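Local coordinates for endo-b-1,4-glucanase (PDB 1KS8), which probably hydrolyses internal beta-1,4-glucosidic linkages in cellulose and related beta-glucans as a family 9 glycosyl hydrolase, at residues F185-S196 against S208-A219. Sequence-based numbering, arbitrary orientation.
Sequences FDFANNYRGKYS and SADYRDELVWAA
The ring of Y211 lies between the backbone of G193 and the guanidinium of R212: G193 N sits over one face, 3.7 Å from the ring plane, and R212 NH1 over the other. With CG set between the backbone N and the carbonyl carbon (chi1 70°), the ring reaches across to the loop that follows helix 171-190. K194 CG meets the edge of the ring in plane, and Y211 OH lies 3.4 Å from R192 CB. One water joins Y211 OH to R192 NH1. With an alanine at Y211, the backbone of G193 and R212 NH1 would probably lose the ring between them, and the water one of its partners. R192 bends at chi2 (-70°) and turns back on its own helix end, gripping N189 side-on: R192 NE donates to N189 O, and R192 NH2 to N189 OD1 at 2.9 Å. L215 CD1 lies over one face of the R192 guanidinium, 3.4 Å from R192 NE, while CD2 of the same leucine packs on A188. Farther along the helices, the F185 ring brings its CE1 edge to L215 O and its CD1 to within 3.6 Å of A218 CB. At the other end, two serines exchange nearly straight hydrogen bonds: S208 N donates to S196 OG (2.9 Å), and S196 N to S208 OG, which also bonds D150. K194 extends past S208, and a water links its NZ to the carbonyls of S208 and A209. D210 OD2 accepts a capping bond from R212 N and, from the opposite face of its carboxylate, a salt bridge from R212 NH1. D210, D213 and E214 belong to a calcium site seen in this protein, with no calcium modelled here; beside it, helix segments 185-190 and 212-219 pair roughly antiparallel (148°) in the (alpha/alpha)6 barrel of family 9 glycosyl hydrolases.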
ATOM      1  N   PHE A 185      13.217 -13.683  -3.052  1.00 10.49           N
ATOM      2  CA  PHE A 185      12.307 -14.810  -2.896  1.00 11.05           C
ATOM      3  C   PHE A 185      13.079 -16.005  -2.351  1.00 10.39           C
ATOM      4  O   PHE A 185      12.603 -16.703  -1.462  1.00 11.22           O
ATOM      5  CB  PHE A 185      11.660 -15.214  -4.219  1.00 11.33           C
ATOM      6  CG  PHE A 185      10.801 -16.441  -4.101  1.00 13.06           C
ATOM      7  CD1 PHE A 185       9.593 -16.395  -3.409  1.00 14.21           C
ATOM      8  CD2 PHE A 185      11.234 -17.661  -4.610  1.00 14.82           C
ATOM      9  CE1 PHE A 185       8.830 -17.547  -3.222  1.00 15.20           C
ATOM     10  CE2 PHE A 185      10.479 -18.818  -4.430  1.00 15.49           C
ATOM     11  CZ  PHE A 185       9.276 -18.761  -3.732  1.00 15.38           C
ATOM     12  N   ASP A 186      14.269 -16.243  -2.897  1.00 11.58           N
ATOM     13  CA  ASP A 186      15.091 -17.354  -2.439  1.00 12.35           C
ATOM     14  C   ASP A 186      15.407 -17.176  -0.961  1.00 12.05           C
ATOM     15  O   ASP A 186      15.351 -18.126  -0.186  1.00 12.32           O
ATOM     16  CB  ASP A 186      16.382 -17.428  -3.255  1.00 14.48           C
ATOM     17  CG  ASP A 186      16.179 -18.090  -4.605  1.00 18.11           C
ATOM     18  OD1 ASP A 186      17.070 -17.957  -5.468  1.00 20.62           O
ATOM     19  OD2 ASP A 186      15.135 -18.751  -4.797  1.00 20.48           O
ATOM     20  N   PHE A 187      15.735 -15.946  -0.575  1.00 10.95           N
ATOM     21  CA  PHE A 187      16.034 -15.640   0.818  1.00 10.71           C
ATOM     22  C   PHE A 187      14.804 -15.951   1.679  1.00 11.27           C
ATOM     23  O   PHE A 187      14.900 -16.639   2.696  1.00 11.73           O
ATOM     24  CB  PHE A 187      16.436 -14.160   0.937  1.00 11.15           C
ATOM     25  CG  PHE A 187      16.574 -13.659   2.353  1.00 10.96           C
ATOM     26  CD1 PHE A 187      17.150 -14.446   3.346  1.00 12.79           C
ATOM     27  CD2 PHE A 187      16.152 -12.374   2.681  1.00 13.03           C
ATOM     28  CE1 PHE A 187      17.302 -13.961   4.645  1.00 12.53           C
ATOM     29  CE2 PHE A 187      16.301 -11.880   3.975  1.00 12.75           C
ATOM     30  CZ  PHE A 187      16.876 -12.675   4.959  1.00 11.16           C
ATOM     31  N   ALA A 188      13.645 -15.457   1.253  1.00 11.02           N
ATOM     32  CA  ALA A 188      12.399 -15.673   1.981  1.00 11.05           C
ATOM     33  C   ALA A 188      12.022 -17.148   2.103  1.00 11.44           C
ATOM     34  O   ALA A 188      11.563 -17.596   3.152  1.00 10.90           O
ATOM     35  CB  ALA A 188      11.267 -14.913   1.299  1.00 11.32           C
ATOM     36  N   ASN A 189      12.219 -17.901   1.029  1.00 11.92           N
ATOM     37  CA  ASN A 189      11.858 -19.313   1.023  1.00 13.51           C
ATOM     38  C   ASN A 189      12.865 -20.236   1.706  1.00 13.24           C
ATOM     39  O   ASN A 189      12.477 -21.221   2.338  1.00 14.15           O
ATOM     40  CB  ASN A 189      11.626 -19.769  -0.420  1.00 14.39           C
ATOM     41  CG  ASN A 189      10.906 -21.097  -0.500  1.00 16.42           C
ATOM     42  OD1 ASN A 189       9.943 -21.336   0.228  1.00 18.63           O
ATOM     43  ND2 ASN A 189      11.358 -21.963  -1.400  1.00 19.10           N
ATOM     44  N   ASN A 190      14.151 -19.917   1.579  1.00 12.90           N
ATOM     45  CA  ASN A 190      15.217 -20.731   2.167  1.00 14.37           C
ATOM     46  C   ASN A 190      15.433 -20.487   3.661  1.00 14.05           C
ATOM     47  O   ASN A 190      15.950 -21.350   4.371  1.00 15.18           O
ATOM     48  CB  ASN A 190      16.531 -20.476   1.422  1.00 14.49           C
ATOM     49  CG  ASN A 190      16.492 -20.955  -0.018  1.00 16.35           C
ATOM     50  OD1 ASN A 190      17.319 -20.552  -0.839  1.00 19.51           O
ATOM     51  ND2 ASN A 190      15.541 -21.824  -0.330  1.00 17.81           N
ATOM     52  N   TYR A 191      15.049 -19.305   4.130  1.00 13.48           N
ATOM     53  CA  TYR A 191      15.202 -18.940   5.534  1.00 13.52           C
ATOM     54  C   TYR A 191      13.840 -18.483   6.050  1.00 14.11           C
ATOM     55  O   TYR A 191      13.486 -17.304   5.963  1.00 12.84           O
ATOM     56  CB  TYR A 191      16.246 -17.827   5.658  1.00 13.06           C
ATOM     57  CG  TYR A 191      17.607 -18.244   5.135  1.00 14.21           C
ATOM     58  CD1 TYR A 191      18.509 -18.927   5.949  1.00 15.90           C
ATOM     59  CD2 TYR A 191      17.966 -18.010   3.807  1.00 14.69           C
ATOM     60  CE1 TYR A 191      19.734 -19.372   5.451  1.00 17.22           C
ATOM     61  CE2 TYR A 191      19.188 -18.451   3.299  1.00 16.53           C
ATOM     62  CZ  TYR A 191      20.064 -19.131   4.126  1.00 17.01           C
ATOM     63  OH  TYR A 191      21.266 -19.582   3.621  1.00 19.75           O
ATOM     64  N   ARG A 192      13.086 -19.438   6.588  1.00 15.18           N
ATOM     65  CA  ARG A 192      11.735 -19.207   7.093  1.00 15.30           C
ATOM     66  C   ARG A 192      11.642 -18.533   8.461  1.00 14.76           C
ATOM     67  O   ARG A 192      12.353 -18.896   9.400  1.00 15.64           O
ATOM     68  CB  ARG A 192      10.978 -20.541   7.152  1.00 15.91           C
ATOM     69  CG  ARG A 192      10.912 -21.321   5.841  1.00 18.67           C
ATOM     70  CD  ARG A 192      10.020 -20.638   4.816  1.00 18.54           C
ATOM     71  NE  ARG A 192       9.879 -21.419   3.587  1.00 19.49           N
ATOM     72  CZ  ARG A 192       9.123 -22.506   3.461  1.00 19.71           C
ATOM     73  NH1 ARG A 192       8.424 -22.961   4.493  1.00 21.03           N
ATOM     74  NH2 ARG A 192       9.061 -23.138   2.296  1.00 19.93           N
ATOM     75  N   GLY A 193      10.741 -17.558   8.568  1.00 14.02           N
ATOM     76  CA  GLY A 193      10.546 -16.858   9.824  1.00 13.60           C
ATOM     77  C   GLY A 193       9.719 -15.593   9.681  1.00 12.47           C
ATOM     78  O   GLY A 193       9.578 -15.058   8.582  1.00 12.53           O
ATOM     79  N   LYS A 194       9.156 -15.125  10.792  1.00 12.68           N
ATOM     80  CA  LYS A 194       8.357 -13.900  10.803  1.00 13.29           C
ATOM     81  C   LYS A 194       9.327 -12.730  10.938  1.00 11.37           C
ATOM     82  O   LYS A 194      10.150 -12.717  11.853  1.00 11.11           O
ATOM     83  CB  LYS A 194       7.409 -13.888  12.004  1.00 15.46           C
ATOM     84  CG  LYS A 194       6.422 -15.039  12.061  1.00 18.98           C
ATOM     85  CD  LYS A 194       5.630 -14.991  13.364  1.00 23.31           C
ATOM     86  CE  LYS A 194       4.669 -16.160  13.484  1.00 25.76           C
ATOM     87  NZ  LYS A 194       3.941 -16.139  14.783  1.00 28.73           N
ATOM     88  N   TYR A 195       9.225 -11.737  10.060  1.00 10.67           N
ATOM     89  CA  TYR A 195      10.148 -10.612  10.137  1.00  9.45           C
ATOM     90  C   TYR A 195      10.062  -9.820  11.440  1.00  9.90           C
ATOM     91  O   TYR A 195      11.066  -9.274  11.888  1.00  9.51           O
ATOM     92  CB  TYR A 195       9.960  -9.660   8.944  1.00  9.09           C
ATOM     93  CG  TYR A 195       9.038  -8.486   9.207  1.00  8.21           C
ATOM     94  CD1 TYR A 195       7.655  -8.649   9.233  1.00  8.57           C
ATOM     95  CD2 TYR A 195       9.556  -7.213   9.451  1.00  8.39           C
ATOM     96  CE1 TYR A 195       6.808  -7.576   9.498  1.00  8.59           C
ATOM     97  CE2 TYR A 195       8.719  -6.132   9.715  1.00  8.29           C
ATOM     98  CZ  TYR A 195       7.347  -6.320   9.738  1.00  7.94           C
ATOM     99  OH  TYR A 195       6.520  -5.254  10.000  1.00  8.75           O
ATOM    100  N   SER A 196       8.881  -9.752  12.052  1.00  9.73           N
ATOM    101  CA  SER A 196       8.754  -8.993  13.293  1.00 10.36           C
ATOM    102  C   SER A 196       9.346  -9.704  14.507  1.00 11.01           C
ATOM    103  O   SER A 196       9.365  -9.148  15.606  1.00 11.76           O
ATOM    104  CB  SER A 196       7.293  -8.589  13.550  1.00 11.95           C
ATOM    105  OG  SER A 196       6.422  -9.700  13.605  1.00 13.27           O
ATOM    106  N   SER A 208       3.908  -9.472  12.236  1.00 12.83           N
ATOM    107  CA  SER A 208       3.743 -10.576  11.301  1.00 14.58           C
ATOM    108  C   SER A 208       2.526 -11.388  11.730  1.00 15.08           C
ATOM    109  O   SER A 208       2.262 -11.535  12.922  1.00 16.98           O
ATOM    110  CB  SER A 208       4.963 -11.502  11.334  1.00 14.33           C
ATOM    111  OG  SER A 208       6.141 -10.865  10.875  1.00 15.65           O
ATOM    112  N   ALA A 209       1.787 -11.902  10.755  1.00 16.50           N
ATOM    113  CA  ALA A 209       0.626 -12.738  11.029  1.00 17.71           C
ATOM    114  C   ALA A 209       1.103 -14.157  10.723  1.00 17.95           C
ATOM    115  O   ALA A 209       1.688 -14.823  11.576  1.00 20.60           O
ATOM    116  CB  ALA A 209      -0.530 -12.353  10.115  1.00 18.30           C
ATOM    117  N   ASP A 210       0.857 -14.607   9.499  1.00 18.35           N
ATOM    118  CA  ASP A 210       1.292 -15.927   9.060  1.00 17.67           C
ATOM    119  C   ASP A 210       1.996 -15.689   7.730  1.00 17.91           C
ATOM    120  O   ASP A 210       1.353 -15.525   6.694  1.00 19.49           O
ATOM    121  CB  ASP A 210       0.091 -16.858   8.884  1.00 18.61           C
ATOM    122  CG  ASP A 210       0.502 -18.295   8.620  1.00 18.84           C
ATOM    123  OD1 ASP A 210      -0.300 -19.206   8.920  1.00 21.18           O
ATOM    124  OD2 ASP A 210       1.618 -18.516   8.102  1.00 17.29           O
ATOM    125  N   TYR A 211       3.325 -15.662   7.775  1.00 16.32           N
ATOM    126  CA  TYR A 211       4.143 -15.391   6.598  1.00 15.69           C
ATOM    127  C   TYR A 211       3.962 -16.314   5.402  1.00 14.55           C
ATOM    128  O   TYR A 211       4.378 -15.981   4.293  1.00 13.99           O
ATOM    129  CB  TYR A 211       5.627 -15.373   6.992  1.00 15.51           C
ATOM    130  CG  TYR A 211       6.203 -16.724   7.373  1.00 16.24           C
ATOM    131  CD1 TYR A 211       6.435 -17.707   6.409  1.00 15.93           C
ATOM    132  CD2 TYR A 211       6.522 -17.016   8.698  1.00 17.42           C
ATOM    133  CE1 TYR A 211       6.969 -18.947   6.755  1.00 18.00           C
ATOM    134  CE2 TYR A 211       7.057 -18.252   9.055  1.00 18.40           C
ATOM    135  CZ  TYR A 211       7.277 -19.211   8.079  1.00 18.50           C
ATOM    136  OH  TYR A 211       7.810 -20.431   8.428  1.00 21.81           O
ATOM    137  N   ARG A 212       3.341 -17.466   5.614  1.00 14.13           N
ATOM    138  CA  ARG A 212       3.161 -18.433   4.538  1.00 15.97           C
ATOM    139  C   ARG A 212       2.450 -17.934   3.279  1.00 14.87           C
ATOM    140  O   ARG A 212       2.810 -18.333   2.171  1.00 14.78           O
ATOM    141  CB  ARG A 212       2.476 -19.682   5.094  1.00 16.45           C
ATOM    142  CG  ARG A 212       3.339 -20.379   6.137  1.00 19.87           C
ATOM    143  CD  ARG A 212       2.626 -21.529   6.828  1.00 21.24           C
ATOM    144  NE  ARG A 212       3.485 -22.152   7.833  1.00 24.64           N
ATOM    145  CZ  ARG A 212       3.953 -21.527   8.911  1.00 25.73           C
ATOM    146  NH1 ARG A 212       3.643 -20.257   9.133  1.00 25.59           N
ATOM    147  NH2 ARG A 212       4.739 -22.170   9.765  1.00 26.35           N
ATOM    148  N   ASP A 213       1.458 -17.060   3.425  1.00 14.81           N
ATOM    149  CA  ASP A 213       0.763 -16.560   2.241  1.00 14.71           C
ATOM    150  C   ASP A 213       1.686 -15.698   1.380  1.00 13.42           C
ATOM    151  O   ASP A 213       1.509 -15.608   0.165  1.00 13.86           O
ATOM    152  CB  ASP A 213      -0.495 -15.773   2.640  1.00 17.16           C
ATOM    153  CG  ASP A 213      -0.186 -14.552   3.477  1.00 19.39           C
ATOM    154  OD1 ASP A 213       0.601 -14.669   4.435  1.00 21.10           O
ATOM    155  OD2 ASP A 213      -0.747 -13.472   3.187  1.00 22.60           O
ATOM    156  N   GLU A 214       2.683 -15.081   2.011  1.00 14.02           N
ATOM    157  CA  GLU A 214       3.640 -14.240   1.298  1.00 12.60           C
ATOM    158  C   GLU A 214       4.514 -15.045   0.342  1.00 12.57           C
ATOM    159  O   GLU A 214       4.886 -14.563  -0.728  1.00 11.92           O
ATOM    160  CB  GLU A 214       4.541 -13.495   2.286  1.00 13.83           C
ATOM    161  CG  GLU A 214       3.849 -12.386   3.053  1.00 18.43           C
ATOM    162  CD  GLU A 214       3.257 -11.342   2.137  1.00 21.74           C
ATOM    163  OE1 GLU A 214       3.919 -10.989   1.137  1.00 21.72           O
ATOM    164  OE2 GLU A 214       2.135 -10.870   2.417  1.00 25.79           O
ATOM    165  N   LEU A 215       4.857 -16.266   0.735  1.00 12.00           N
ATOM    166  CA  LEU A 215       5.683 -17.118  -0.112  1.00 12.14           C
ATOM    167  C   LEU A 215       4.928 -17.474  -1.393  1.00 11.32           C
ATOM    168  O   LEU A 215       5.503 -17.493  -2.481  1.00 11.53           O
ATOM    169  CB  LEU A 215       6.084 -18.389   0.645  1.00 12.65           C
ATOM    170  CG  LEU A 215       7.048 -18.166   1.816  1.00 12.63           C
ATOM    171  CD1 LEU A 215       7.271 -19.476   2.561  1.00 13.99           C
ATOM    172  CD2 LEU A 215       8.368 -17.615   1.293  1.00 14.24           C
ATOM    173  N   VAL A 216       3.634 -17.745  -1.258  1.00 11.43           N
ATOM    174  CA  VAL A 216       2.805 -18.088  -2.410  1.00 10.74           C
ATOM    175  C   VAL A 216       2.614 -16.851  -3.289  1.00  9.60           C
ATOM    176  O   VAL A 216       2.697 -16.923  -4.514  1.00  9.86           O
ATOM    177  CB  VAL A 216       1.416 -18.602  -1.963  1.00 11.51           C
ATOM    178  CG1 VAL A 216       0.596 -19.000  -3.176  1.00 11.62           C
ATOM    179  CG2 VAL A 216       1.574 -19.786  -1.013  1.00 13.28           C
ATOM    180  N   TRP A 217       2.357 -15.719  -2.642  1.00 10.33           N
ATOM    181  CA  TRP A 217       2.153 -14.436  -3.313  1.00 10.09           C
ATOM    182  C   TRP A 217       3.393 -14.078  -4.135  1.00  9.79           C
ATOM    183  O   TRP A 217       3.292 -13.746  -5.319  1.00 10.28           O
ATOM    184  CB  TRP A 217       1.871 -13.379  -2.236  1.00 10.06           C
ATOM    185  CG  TRP A 217       1.673 -11.941  -2.664  1.00  9.99           C
ATOM    186  CD1 TRP A 217       2.414 -10.867  -2.248  1.00  9.51           C
ATOM    187  CD2 TRP A 217       0.585 -11.398  -3.432  1.00 10.60           C
ATOM    188  NE1 TRP A 217       1.852  -9.697  -2.695  1.00  9.79           N
ATOM    189  CE2 TRP A 217       0.729  -9.990  -3.423  1.00  9.86           C
ATOM    190  CE3 TRP A 217      -0.499 -11.961  -4.120  1.00 11.82           C
ATOM    191  CZ2 TRP A 217      -0.172  -9.138  -4.073  1.00 10.62           C
ATOM    192  CZ3 TRP A 217      -1.397 -11.110  -4.769  1.00 10.26           C
ATOM    193  CH2 TRP A 217      -1.226  -9.715  -4.738  1.00 10.36           C
ATOM    194  N   ALA A 218       4.564 -14.162  -3.508  1.00 10.43           N
ATOM    195  CA  ALA A 218       5.822 -13.851  -4.180  1.00 10.43           C
ATOM    196  C   ALA A 218       6.088 -14.804  -5.346  1.00 10.33           C
ATOM    197  O   ALA A 218       6.492 -14.378  -6.431  1.00 10.80           O
ATOM    198  CB  ALA A 218       6.976 -13.912  -3.182  1.00 10.84           C
ATOM    199  N   ALA A 219       5.864 -16.095  -5.121  1.00 11.28           N
ATOM    200  CA  ALA A 219       6.089 -17.088  -6.165  1.00 11.21           C
ATOM    201  C   ALA A 219       5.178 -16.828  -7.358  1.00 10.23           C
ATOM    202  O   ALA A 219       5.604 -16.923  -8.508  1.00 10.98           O
ATOM    203  CB  ALA A 219       5.850 -18.494  -5.619  1.00 11.42           C
TER
HETATM  204  O   HOH W   1       7.954 -22.856   7.216  1.00 35.07           O
HETATM  205  O   HOH W   2       1.962 -14.400  14.202  1.00 39.37           O